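Local coordinates for protein TRAP dicarboxylate transporter, DctP subunit (Ochrobactrum anthropi, PDB 4P47) that probably captures a small organic acid in the periplasm and delivers it to a TRAP-type membrane transporter, acting as its solute-binding subunit, at residues S81-G85 / G86-M90; R135-T139 / G140-L144; F105-V108 / D109-F112; K122-D125 / G126-T130; A317-A321 / E322-E326. All coordinates share one frame; numbering follows the deposited sequence.

Contact 1: residues S81-G85 / G86-M90; sequences SGLQG and GVVEM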
loop_
_atom_site.group_PDB
_atom_site.type_symbol
_atom_site.label_atom_id
_atom_site.label_comp_id
_atom_site.label_asym_id
_atom_site.label_seq_id
_atom_site.Cartn_x
_atom_site.Cartn_y
_atom_site.Cartn_z
ATOM N N SER A 81 6.305 1.328 16.905
ATOM C CA SER A 81 7.191 1.560 18.056
ATOM C C SER A 81 7.116 0.402 19.069
ATOM O O SER A 81 8.072 0.144 19.794
ATOM C CB SER A 81 6.922 2.925 18.734
ATOM O OG SER A 81 5.654 3.009 19.351
ATOM N N GLY A 82 5.989 -0.306 19.097
ATOM C CA GLY A 82 5.863 -1.502 19.922
ATOM C C GLY A 82 6.741 -2.657 19.471
ATOM O O GLY A 82 7.317 -3.377 20.289
ATOM N N LEU A 83 6.888 -2.833 18.165
ATOM C CA LEU A 83 7.870 -3.782 17.655
ATOM C C LEU A 83 9.287 -3.378 18.032
ATOM O O LEU A 83 10.090 -4.210 18.451
ATOM C CB LEU A 83 7.790 -3.944 16.133
ATOM C CG LEU A 83 6.945 -5.095 15.593
ATOM C CD1 LEU A 83 5.463 -4.816 15.809
ATOM C CD2 LEU A 83 7.249 -5.286 14.113
ATOM N N GLN A 84 9.601 -2.091 17.899
ATOM C CA GLN A 84 10.936 -1.622 18.218
ATOM C C GLN A 84 11.254 -1.911 19.673
ATOM O O GLN A 84 12.371 -2.313 19.987
ATOM C CB GLN A 84 11.090 -0.134 17.900
ATOM C CG GLN A 84 11.065 0.152 16.418
ATOM C CD GLN A 84 11.021 1.627 16.129
ATOM O OE1 GLN A 84 10.215 2.362 16.702
ATOM N NE2 GLN A 84 11.922 2.086 15.266
ATOM N N GLY A 85 10.264 -1.736 20.548
ATOM C CA GLY A 85 10.456 -2.004 21.957
ATOM C C GLY A 85 10.369 -3.471 22.350
ATOM O O GLY A 85 10.738 -3.827 23.472
ATOM N N GLY A 86 9.867 -4.323 21.470
ATOM C CA GLY A 86 9.754 -5.748 21.762
ATOM C C GLY A 86 8.452 -6.181 22.423
ATOM O O GLY A 86 8.286 -7.356 22.767
ATOM N N VAL A 87 7.510 -5.259 22.580
ATOM C CA VAL A 87 6.201 -5.557 23.171
ATOM C C VAL A 87 5.284 -6.368 22.251
ATOM O O VAL A 87 4.562 -7.247 22.701
ATOM C CB VAL A 87 5.482 -4.248 23.550
ATOM C CG1 VAL A 87 4.081 -4.527 24.102
ATOM C CG2 VAL A 87 6.312 -3.478 24.561
ATOM N N VAL A 88 5.294 -6.055 20.961
ATOM C CA VAL A 88 4.468 -6.764 19.987
ATOM C C VAL A 88 5.472 -7.360 19.007
ATOM O O VAL A 88 6.349 -6.643 18.535
ATOM C CB VAL A 88 3.505 -5.803 19.283
ATOM C CG1 VAL A 88 2.729 -6.511 18.199
ATOM C CG2 VAL A 88 2.554 -5.178 20.311
ATOM N N GLU A 89 5.386 -8.655 18.704
ATOM C CA GLU A 89 6.408 -9.297 17.856
ATOM C C GLU A 89 6.291 -8.979 16.382
ATOM O O GLU A 89 7.305 -8.797 15.708
ATOM C CB GLU A 89 6.380 -10.812 17.998
ATOM C CG GLU A 89 6.919 -11.327 19.331
ATOM C CD GLU A 89 5.961 -11.160 20.492
ATOM O OE1 GLU A 89 4.743 -11.038 20.276
ATOM O OE2 GLU A 89 6.453 -11.159 21.648
ATOM N N MET A 90 5.074 -8.963 15.855
ATOM C CA MET A 90 4.896 -8.792 14.408
ATOM C C MET A 90 3.785 -7.822 14.064
ATOM O O MET A 90 2.824 -7.664 14.812
ATOM C CB MET A 90 4.587 -10.130 13.712
ATOM C CG MET A 90 5.800 -11.032 13.526
ATOM S SD MET A 90 5.498 -12.530 12.542
ATOM C CE MET A 90 5.137 -11.743 10.964
#

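Contact 2: residues R135-T139 / G140-L144; sequences RLPDT and GLIGL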
loop_
_atom_site.group_PDB
_atom_site.type_symbol
_atom_site.label_atom_id
_atom_site.label_comp_id
_atom_site.label_asym_id
_atom_site.label_seq_id
_atom_site.Cartn_x
_atom_site.Cartn_y
_atom_site.Cartn_z
ATOM N N ARG A 135 17.685 -1.538 5.423
ATOM C CA ARG A 135 17.812 -0.366 6.265
ATOM C C ARG A 135 17.093 -0.515 7.612
ATOM O O ARG A 135 17.220 0.343 8.495
ATOM C CB ARG A 135 17.263 0.863 5.510
ATOM C CG ARG A 135 17.989 1.126 4.184
ATOM C CD ARG A 135 17.295 2.171 3.278
ATOM N NE ARG A 135 18.027 2.331 2.016
ATOM C CZ ARG A 135 19.031 3.186 1.840
ATOM N NH1 ARG A 135 19.414 3.978 2.832
ATOM N NH2 ARG A 135 19.657 3.248 0.671
ATOM N N LEU A 136 16.338 -1.598 7.793
ATOM C CA LEU A 136 15.487 -1.728 8.970
ATOM C C LEU A 136 16.199 -2.176 10.251
ATOM O O LEU A 136 15.838 -1.697 11.320
ATOM C CB LEU A 136 14.268 -2.620 8.666
ATOM C CG LEU A 136 13.262 -1.956 7.718
ATOM C CD1 LEU A 136 12.220 -2.993 7.293
ATOM C CD2 LEU A 136 12.585 -0.753 8.343
ATOM N N PRO A 137 17.150 -3.129 10.165
ATOM C CA PRO A 137 17.713 -3.680 11.410
ATOM C C PRO A 137 18.296 -2.628 12.357
ATOM O O PRO A 137 18.094 -2.726 13.567
ATOM C CB PRO A 137 18.757 -4.670 10.903
ATOM C CG PRO A 137 18.166 -5.160 9.618
ATOM C CD PRO A 137 17.549 -3.942 8.997
ATOM N N ASP A 138 18.942 -1.599 11.821
ATOM C CA ASP A 138 19.517 -0.561 12.683
ATOM C C ASP A 138 18.458 0.201 13.472
ATOM O O ASP A 138 18.770 0.844 14.468
ATOM C CB ASP A 138 20.375 0.414 11.875
ATOM C CG ASP A 138 21.685 -0.198 11.425
ATOM O OD1 ASP A 138 22.056 -1.267 11.953
ATOM O OD2 ASP A 138 22.330 0.401 10.542
ATOM N N THR A 139 17.205 0.126 13.032
ATOM C CA THR A 139 16.105 0.794 13.722
ATOM C C THR A 139 15.311 -0.150 14.628
ATOM O O THR A 139 14.277 0.266 15.168
ATOM C CB THR A 139 15.126 1.471 12.734
ATOM O OG1 THR A 139 14.330 0.478 12.066
ATOM C CG2 THR A 139 15.862 2.302 11.696
ATOM N N GLY A 140 15.753 -1.394 14.776
ATOM C CA GLY A 140 15.080 -2.354 15.627
ATOM C C GLY A 140 13.970 -3.154 14.962
ATOM O O GLY A 140 13.165 -3.774 15.665
ATOM N N LEU A 141 13.965 -3.191 13.635
ATOM C CA LEU A 141 12.922 -3.854 12.835
ATOM C C LEU A 141 13.554 -4.804 11.828
ATOM O O LEU A 141 14.617 -4.514 11.295
ATOM C CB LEU A 141 12.112 -2.795 12.094
ATOM C CG LEU A 141 11.339 -1.830 12.998
ATOM C CD1 LEU A 141 10.866 -0.633 12.213
ATOM C CD2 LEU A 141 10.143 -2.542 13.671
ATOM N N ILE A 142 12.895 -5.923 11.558
ATOM C CA ILE A 142 13.303 -6.839 10.509
ATOM C C ILE A 142 12.156 -6.956 9.507
ATOM O O ILE A 142 11.027 -7.328 9.878
ATOM C CB ILE A 142 13.565 -8.249 11.090
ATOM C CG1 ILE A 142 14.601 -8.188 12.221
ATOM C CG2 ILE A 142 13.995 -9.229 10.006
ATOM C CD1 ILE A 142 15.985 -7.721 11.807
ATOM N N GLY A 143 12.436 -6.680 8.238
ATOM C CA GLY A 143 11.449 -6.845 7.180
ATOM C C GLY A 143 11.417 -8.273 6.664
ATOM O O GLY A 143 12.452 -8.891 6.397
ATOM N N LEU A 144 10.238 -8.847 6.533
ATOM C CA LEU A 144 10.092 -10.228 6.081
ATOM C C LEU A 144 9.584 -10.364 4.642
ATOM O O LEU A 144 10.064 -11.208 3.888
ATOM C CB LEU A 144 9.158 -10.976 7.035
ATOM C CG LEU A 144 9.652 -11.128 8.468
ATOM C CD1 LEU A 144 8.564 -11.727 9.332
ATOM C CD2 LEU A 144 10.918 -12.010 8.507
#

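Contact 3: residues F105-V108 / D109-F112; sequences FEAV and DLPF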
loop_
_atom_site.group_PDB
_atom_site.type_symbol
_atom_site.label_atom_id
_atom_site.label_comp_id
_atom_site.label_asym_id
_atom_site.label_seq_id
_atom_site.Cartn_x
_atom_site.Cartn_y
_atom_site.Cartn_z
ATOM N N PHE A 105 12.048 4.862 2.645
ATOM C CA PHE A 105 10.738 4.257 2.432
ATOM C C PHE A 105 9.717 5.233 1.840
ATOM O O PHE A 105 8.693 4.789 1.323
ATOM C CB PHE A 105 10.210 3.623 3.711
ATOM C CG PHE A 105 10.698 2.224 3.927
ATOM C CD1 PHE A 105 11.902 1.981 4.578
ATOM C CD2 PHE A 105 9.974 1.153 3.469
ATOM C CE1 PHE A 105 12.359 0.687 4.771
ATOM C CE2 PHE A 105 10.441 -0.149 3.666
ATOM C CZ PHE A 105 11.637 -0.369 4.321
ATOM N N GLU A 106 9.967 6.536 1.868
ATOM C CA GLU A 106 9.086 7.475 1.177
ATOM C C GLU A 106 9.011 7.185 -0.305
ATOM O O GLU A 106 8.029 7.552 -0.964
ATOM C CB GLU A 106 9.562 8.898 1.437
ATOM C CG GLU A 106 8.717 9.998 0.857
ATOM C CD GLU A 106 9.186 11.356 1.319
ATOM O OE1 GLU A 106 10.296 11.773 0.902
ATOM O OE2 GLU A 106 8.463 11.992 2.098
ATOM N N ALA A 107 10.004 6.472 -0.830
ATOM C CA ALA A 107 9.980 6.115 -2.240
ATOM C C ALA A 107 8.707 5.328 -2.612
ATOM O O ALA A 107 8.220 5.436 -3.734
ATOM C CB ALA A 107 11.240 5.318 -2.646
ATOM N N VAL A 108 8.168 4.522 -1.698
ATOM C CA VAL A 108 7.004 3.705 -2.065
ATOM C C VAL A 108 5.737 4.531 -2.214
ATOM O O VAL A 108 4.760 4.057 -2.776
ATOM C CB VAL A 108 6.735 2.531 -1.092
ATOM C CG1 VAL A 108 7.978 1.660 -0.919
ATOM C CG2 VAL A 108 6.194 2.988 0.251
ATOM N N ASP A 109 5.750 5.761 -1.724
ATOM C CA ASP A 109 4.631 6.680 -1.894
ATOM C C ASP A 109 4.729 7.548 -3.162
ATOM O O ASP A 109 3.825 8.328 -3.439
ATOM C CB ASP A 109 4.525 7.602 -0.680
ATOM C CG ASP A 109 3.959 6.911 0.554
ATOM O OD1 ASP A 109 3.244 5.896 0.426
ATOM O OD2 ASP A 109 4.174 7.435 1.658
ATOM N N LEU A 110 5.809 7.448 -3.931
ATOM C CA LEU A 110 5.951 8.294 -5.119
ATOM C C LEU A 110 4.876 7.949 -6.144
ATOM O O LEU A 110 4.429 6.816 -6.234
ATOM C CB LEU A 110 7.365 8.145 -5.725
ATOM C CG LEU A 110 8.514 8.646 -4.840
ATOM C CD1 LEU A 110 9.858 8.237 -5.436
ATOM C CD2 LEU A 110 8.473 10.159 -4.615
ATOM N N PRO A 111 4.450 8.949 -6.909
ATOM C CA PRO A 111 3.311 8.702 -7.808
ATOM C C PRO A 111 3.549 7.943 -9.109
ATOM O O PRO A 111 4.621 7.999 -9.737
ATOM C CB PRO A 111 2.770 10.109 -8.105
ATOM C CG PRO A 111 3.860 11.049 -7.752
ATOM C CD PRO A 111 4.787 10.370 -6.761
ATOM N N PHE A 112 2.493 7.246 -9.519
ATOM C CA PHE A 112 2.420 6.573 -10.810
ATOM C C PHE A 112 3.561 5.581 -11.064
ATOM O O PHE A 112 3.992 5.390 -12.208
ATOM C CB PHE A 112 2.341 7.602 -11.957
ATOM C CG PHE A 112 1.198 8.573 -11.825
ATOM C CD1 PHE A 112 -0.118 8.159 -11.998
ATOM C CD2 PHE A 112 1.427 9.905 -11.524
ATOM C CE1 PHE A 112 -1.160 9.051 -11.879
ATOM C CE2 PHE A 112 0.375 10.801 -11.415
ATOM C CZ PHE A 112 -0.928 10.362 -11.586
HETATM O O HOH W 1 3.127 4.771 -4.946
#

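Contact 4: residues K122-D125 / G126-T130; sequences KVMD and GPFGT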
loop_
_atom_site.group_PDB
_atom_site.type_symbol
_atom_site.label_atom_id
_atom_site.label_comp_id
_atom_site.label_asym_id
_atom_site.label_seq_id
_atom_site.Cartn_x
_atom_site.Cartn_y
_atom_site.Cartn_z
ATOM N N LYS A 122 6.986 -7.327 -9.040
ATOM C CA LYS A 122 8.319 -7.448 -9.627
ATOM C C LYS A 122 9.269 -6.483 -8.932
ATOM O O LYS A 122 10.393 -6.839 -8.561
ATOM C CB LYS A 122 8.298 -7.138 -11.131
ATOM C CG LYS A 122 7.676 -8.198 -12.027
ATOM C CD LYS A 122 7.432 -7.627 -13.431
ATOM C CE LYS A 122 7.539 -8.697 -14.507
ATOM N NZ LYS A 122 7.073 -8.190 -15.833
ATOM N N VAL A 123 8.823 -5.248 -8.765
ATOM C CA VAL A 123 9.687 -4.218 -8.215
ATOM C C VAL A 123 9.818 -4.364 -6.689
ATOM O O VAL A 123 10.916 -4.269 -6.144
ATOM C CB VAL A 123 9.223 -2.814 -8.642
ATOM C CG1 VAL A 123 10.089 -1.741 -8.010
ATOM C CG2 VAL A 123 9.277 -2.690 -10.153
ATOM N N MET A 124 8.730 -4.643 -5.977
ATOM C CA MET A 124 8.845 -4.761 -4.512
ATOM C C MET A 124 9.644 -5.992 -4.084
ATOM O O MET A 124 10.361 -5.973 -3.080
ATOM C CB MET A 124 7.480 -4.788 -3.826
ATOM C CG MET A 124 6.657 -3.534 -4.038
ATOM S SD MET A 124 7.508 -1.974 -3.663
ATOM C CE MET A 124 7.972 -2.229 -1.950
ATOM N N ASP A 125 9.512 -7.086 -4.836
ATOM C CA ASP A 125 10.192 -8.342 -4.484
ATOM C C ASP A 125 11.632 -8.393 -4.983
ATOM O O ASP A 125 12.387 -9.281 -4.597
ATOM C CB ASP A 125 9.416 -9.555 -5.008
ATOM C CG ASP A 125 8.035 -9.688 -4.385
ATOM O OD1 ASP A 125 7.722 -8.982 -3.378
ATOM O OD2 ASP A 125 7.253 -10.501 -4.919
ATOM N N GLY A 126 12.004 -7.427 -5.803
ATOM C CA GLY A 126 13.351 -7.323 -6.340
ATOM C C GLY A 126 14.243 -6.385 -5.550
ATOM O O GLY A 126 13.981 -6.077 -4.392
ATOM N N PRO A 127 15.337 -5.933 -6.159
ATOM C CA PRO A 127 16.335 -5.145 -5.447
ATOM C C PRO A 127 15.760 -3.889 -4.779
ATOM O O PRO A 127 16.183 -3.541 -3.671
ATOM C CB PRO A 127 17.352 -4.807 -6.552
ATOM C CG PRO A 127 17.254 -5.985 -7.468
ATOM C CD PRO A 127 15.800 -6.314 -7.502
ATOM N N PHE A 128 14.811 -3.211 -5.418
ATOM C CA PHE A 128 14.254 -2.011 -4.814
ATOM C C PHE A 128 13.696 -2.307 -3.416
ATOM O O PHE A 128 14.054 -1.670 -2.419
ATOM C CB PHE A 128 13.162 -1.423 -5.696
ATOM C CG PHE A 128 12.378 -0.327 -5.025
ATOM C CD1 PHE A 128 12.964 0.900 -4.744
ATOM C CD2 PHE A 128 11.056 -0.520 -4.676
ATOM C CE1 PHE A 128 12.243 1.901 -4.122
ATOM C CE2 PHE A 128 10.326 0.477 -4.071
ATOM C CZ PHE A 128 10.917 1.686 -3.786
ATOM N N GLY A 129 12.804 -3.286 -3.332
ATOM C CA GLY A 129 12.201 -3.613 -2.049
ATOM C C GLY A 129 13.194 -4.205 -1.068
ATOM O O GLY A 129 13.130 -3.967 0.142
ATOM N N THR A 130 14.103 -5.024 -1.588
ATOM C CA THR A 130 15.084 -5.700 -0.765
ATOM C C THR A 130 16.058 -4.721 -0.126
ATOM O O THR A 130 16.364 -4.803 1.061
ATOM C CB THR A 130 15.811 -6.754 -1.596
ATOM O OG1 THR A 130 14.846 -7.704 -2.079
ATOM C CG2 THR A 130 16.879 -7.479 -0.768
HETATM O O HOH W 2 13.294 -4.058 -7.641
HETATM O O HOH W 3 11.974 -7.422 -1.357
#

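Contact 5: residues A317-A321 / E322-E326; sequences AEIGA and ETVDE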
loop_
_atom_site.group_PDB
_atom_site.type_symbol
_atom_site.label_atom_id
_atom_site.label_comp_id
_atom_site.label_asym_id
_atom_site.label_seq_id
_atom_site.Cartn_x
_atom_site.Cartn_y
_atom_site.Cartn_z
ATOM N N ALA A 317 16.216 14.219 -2.869
ATOM C CA ALA A 317 17.382 14.478 -2.023
ATOM C C ALA A 317 17.209 13.744 -0.702
ATOM O O ALA A 317 18.149 13.127 -0.219
ATOM C CB ALA A 317 17.574 15.978 -1.798
ATOM N N GLU A 318 16.005 13.755 -0.133
ATOM C CA GLU A 318 15.843 13.134 1.190
ATOM C C GLU A 318 15.691 11.618 1.106
ATOM O O GLU A 318 16.163 10.899 1.980
ATOM C CB GLU A 318 14.690 13.759 1.983
ATOM C CG GLU A 318 13.318 13.462 1.427
ATOM C CD GLU A 318 12.211 14.137 2.223
ATOM O OE1 GLU A 318 12.528 14.907 3.149
ATOM O OE2 GLU A 318 11.021 13.899 1.926
ATOM N N ILE A 319 15.070 11.130 0.037
ATOM C CA ILE A 319 14.986 9.693 -0.204
ATOM C C ILE A 319 16.387 9.127 -0.476
ATOM O O ILE A 319 16.764 8.070 0.049
ATOM C CB ILE A 319 14.041 9.377 -1.389
ATOM C CG1 ILE A 319 12.590 9.683 -0.997
ATOM C CG2 ILE A 319 14.174 7.917 -1.792
ATOM C CD1 ILE A 319 11.597 9.706 -2.157
ATOM N N GLY A 320 17.140 9.841 -1.305
ATOM C CA GLY A 320 18.485 9.456 -1.692
ATOM C C GLY A 320 18.562 9.066 -3.160
ATOM O O GLY A 320 17.756 8.263 -3.642
ATOM N N ALA A 321 19.536 9.623 -3.877
ATOM C CA ALA A 321 19.745 9.262 -5.273
ATOM C C ALA A 321 19.919 7.756 -5.466
ATOM O O ALA A 321 19.445 7.189 -6.454
ATOM C CB ALA A 321 20.960 10.014 -5.835
ATOM N N GLU A 322 20.606 7.104 -4.534
ATOM C CA GLU A 322 20.835 5.670 -4.641
ATOM C C GLU A 322 19.503 4.926 -4.802
ATOM O O GLU A 322 19.329 4.078 -5.675
ATOM C CB GLU A 322 21.583 5.152 -3.401
ATOM C CG GLU A 322 21.896 3.651 -3.415
ATOM C CD GLU A 322 23.143 3.294 -4.215
ATOM O OE1 GLU A 322 24.013 4.167 -4.403
ATOM O OE2 GLU A 322 23.254 2.132 -4.661
ATOM N N THR A 323 18.582 5.229 -3.918
ATOM C CA THR A 323 17.284 4.585 -3.941
ATOM C C THR A 323 16.473 5.009 -5.173
ATOM O O THR A 323 15.935 4.161 -5.894
ATOM C CB THR A 323 16.522 4.898 -2.655
ATOM O OG1 THR A 323 17.229 4.366 -1.524
ATOM C CG2 THR A 323 15.146 4.298 -2.666
ATOM N N VAL A 324 16.421 6.309 -5.468
ATOM C CA VAL A 324 15.608 6.768 -6.599
ATOM C C VAL A 324 16.133 6.283 -7.960
ATOM O O VAL A 324 15.347 5.866 -8.812
ATOM C CB VAL A 324 15.460 8.299 -6.568
ATOM C CG1 VAL A 324 14.701 8.795 -7.783
ATOM C CG2 VAL A 324 14.755 8.718 -5.293
ATOM N N ASP A 325 17.444 6.360 -8.195
ATOM C CA ASP A 325 17.995 5.906 -9.472
ATOM C C ASP A 325 17.714 4.441 -9.729
ATOM O O ASP A 325 17.348 4.055 -10.854
ATOM C CB ASP A 325 19.511 6.096 -9.517
ATOM C CG ASP A 325 19.930 7.549 -9.574
ATOM O OD1 ASP A 325 19.123 8.424 -9.947
ATOM O OD2 ASP A 325 21.109 7.799 -9.255
ATOM N N GLU A 326 17.883 3.619 -8.694
ATOM C CA GLU A 326 17.617 2.181 -8.789
ATOM C C GLU A 326 16.152 1.926 -9.146
ATOM O O GLU A 326 15.831 1.141 -10.051
ATOM C CB GLU A 326 17.959 1.495 -7.465
ATOM C CG GLU A 326 17.479 0.035 -7.363
ATOM C CD GLU A 326 17.977 -0.677 -6.105
ATOM O OE1 GLU A 326 17.596 -0.270 -4.984
ATOM O OE2 GLU A 326 18.753 -1.650 -6.243
HETATM O O HOH W 4 18.720 6.269 -1.085
#

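Contact 1: residues S81-G85 / G86-M90
Gly-82 and Leu-83 offer their carbonyls to the backbone of Gly-86, Val-87 and Val-88, closing the end of helix 76-85 in a Schellman motif. The evidence is the positive phi of Gly-86 (89°) together with two bonds directed back into the last turn. Gly-86 N donates to Leu-83 O at 3.0 Å, and Val-87 N reaches Gly-82 O by a weak, strongly bent bond. Val-88 N adds a long, weak but nearly straight bond to the same Gly-82 oxygen (3.4 Å, 170°). The helix ends here, and the chain runs on to strand 90-94; Leu-83 O is also gripped by Ser-245 OG of strand 229-245.

Leu-83 carries the side-chain part. Its CB sets off away from the loop, but the branch turns back: CG and CD1 each lie 3.4 Å from Val-88 O. That buried oxygen has no hydrogen-bonding partner in the model, and Leu-83 CA approaches it at 3.4 Å in a CA-H...O contact. Beyond it, Leu-83 CG lies 3.7 Å from Glu-89 O. Val-88 holds CG1 anti to its backbone N (chi1 175°), and this methyl meets Leu-83 CD1 at 4.0 Å.

Contact 2: residues R135-T139 / G140-L144
Leu-136 and Pro-137 are linked to Gly-140 and Leu-141 across the 3-10 turn 137-139, which feeds strand 141-156. Gly-140 N donates to Pro-137 O at 3.0 Å, and Leu-141 N makes a longer, weak bond to Leu-136 O. With the positive phi of Gly-140 (88°), this pairing resembles that of a Schellman motif, here built on a 3-10 turn.

The tight part gathers round two carbonyl oxygens. Leu-136 O takes Thr-139 N and also Thr-139 OG1, the latter at 2.7 Å, in the carbonyl plane and on a lone pair. The hydroxyl gets there because chi1 of 73° tucks OG1 between the backbone N and the carbonyl carbon of Thr-139. Leu-141 O lies 3.1 Å from Leu-136 O, two acceptors with no proton between them. Pro-137 CA also approaches Leu-141 O, at 3.2 Å, in a CA-H...O contact. Leu-136 CB presses on the same Leu-141 oxygen at 3.3 Å. On this inner side Leu-136 also packs on Ile-241, and Leu-141 on Leu-80 of helix 76-85.

The outer side is looser. Pro-137 sets its ring across the end of Ile-142 at about a right angle, the nearest pair being Pro-137 CG and Ile-142 CD1 at 4.0 Å, and both residues are partly exposed to solvent. Between the two regimes, Leu-141 CD1 rests 3.6 Å from Thr-139 OG1, the same hydroxyl that holds Leu-136 O.

Contact 3: residues F105-V108 / D109-F112
The link between strand 90-94 and helix 117-125 contains a tightly turned stretch in which Glu-106 and Ala-107 accept bonds from Asp-109 and Leu-110. Asp-109 N lies 3.0 Å from Glu-106 O, and Leu-110 N lies 3.1 Å from Ala-107 O. The second bond is the straighter (165° at the hydrogen). Since Val-108 N also bonds to Phe-105 O, the result is a run of consecutive i-to-i+3 turns, of the 3-10 kind, within the long connection that leads from the strand to the helix. The run opens out at Leu-110, where psi is 148°.

Leu-110 folds back over the turn: CG, anti to its carbonyl carbon (chi1 -65°), sits 3.4 Å from Ala-107 O, and CD1 comes alongside Ala-107 CB at 4.3 Å. Leu-110 and Ala-107 also meet Ile-319 of helix 316-319, while Val-108 faces Phe-128. Val-108 turns CG2 toward the next peptide, 3.4 Å from Asp-109 N. A water bonds to Val-108 O at 2.8 Å and to Leu-110 O at 2.7 Å, although it has too few protons for every acceptor around it. Asp-109 O is fixed from outside by Gln-236 NE2.

Contact 4: residues K122-D125 / G126-T130
Phe-128 reaches back from the first turn of helix 127-133 to Val-123 and Met-124 of helix 117-125. Its CB stands 3.7 Å from Val-123 O. With CG anti to the backbone N (chi1 170°), the ring is carried back to these two residues, and its CG and CD2 both lie near Val-123 CG1, with CD2 3.7 Å from that methyl. The methyl approaches the ring obliquely. Farther out, CE2 lies 3.8 Å from Met-124 SD, which comes in at the ring edge, in plane (85° off the normal), a Met-aromatic contact. Met-124 is bent at chi2 and chi3, which lays its end beside the ring, both side chains pointing the same way. At the tip, CZ packs against Ala-107 of the 105-108 segment.

The backbones are joined less directly. Gly-126 N makes a weak bond to Val-123 O at 3.4 Å. Water 2 gives a proton to Val-123 O and takes one from Phe-128 N, so this water bridges the two helices. Water 3 does similar work, donating to Met-124 O and to Thr-130 OG1. Gly-129 CA comes close to Met-124 O, at 3.2 Å, in a CA-H...O contact. Gly-126 O receives both Thr-130 N and Thr-130 OG1, each at 3.0 Å. The Asp-125 carboxylate instead points out to a salt bridge with Arg-272. Gly-126 is the N-cap and Pro-127 stands in the first turn, a common helix start, here linking two successive helices.

Contact 5: residues A317-A321 / E322-E326
Ile-319 meets Thr-323 and Val-324 across the break between two helices, while Glu-322, first in its segment, leads its carboxylate away from the junction. Thr-323, four residues after Ile-319 and beyond the break at Gly-320, touches Ile-319 CG2 with its own CG2 at 3.8 Å, the two side chains crossing at about a right angle. The Thr-323 hydroxyl faces water 4, which donates to Ile-319 O at 2.9 Å and bridges the end of helix 316-319 to the next.

Val-324 N then bonds to Gly-320 O (3.0 Å, 172°). Gly-320, with positive phi of 112°, is the N-cap residue of helix 321-336. With Val-324 CG1 anti to the backbone N (chi1 176°), CG2 is anti to the carbonyl carbon and reaches Ile-319 CG2 at 3.6 Å. Asp-325 N continues the helix with a bond to Ala-321 O of 2.8 Å; its OD2 lies 3.3 Å from that same oxygen, two acceptors near each other. Glu-326 N bonds weakly to Glu-322 O, and its OE1 accepts a weak bond from Asn-131 ND2.

The junction is set between the 105-108 segment, which helix 316-319 touches, and helix 127-133, where Thr-323 packs on Phe-128 and Glu-326 on Pro-127.

In the fold
From the N terminus the order is contact 1, 3, 4, 2 and 5, all in series, so none nests within or crosses another. Contact 1 closes the turn from helix 76-85 to strand 90-94. Contact 3 winds the loop before helix 117-125, contact 4 joins helix 117-125 to helix 127-133, and contact 2 turns the chain into strand 141-156. Contact 5 joins two late helices. In space, contacts 1 and 2 meet through Gln-84 and Thr-139, and contact 2 touches contact 3 by Leu-136 on Phe-105. Contacts 3, 4 and 5 converge around Phe-128, Ala-107 and Ile-319. Contacts 1 and 5 lie farthest apart, with centres 28 Å distant.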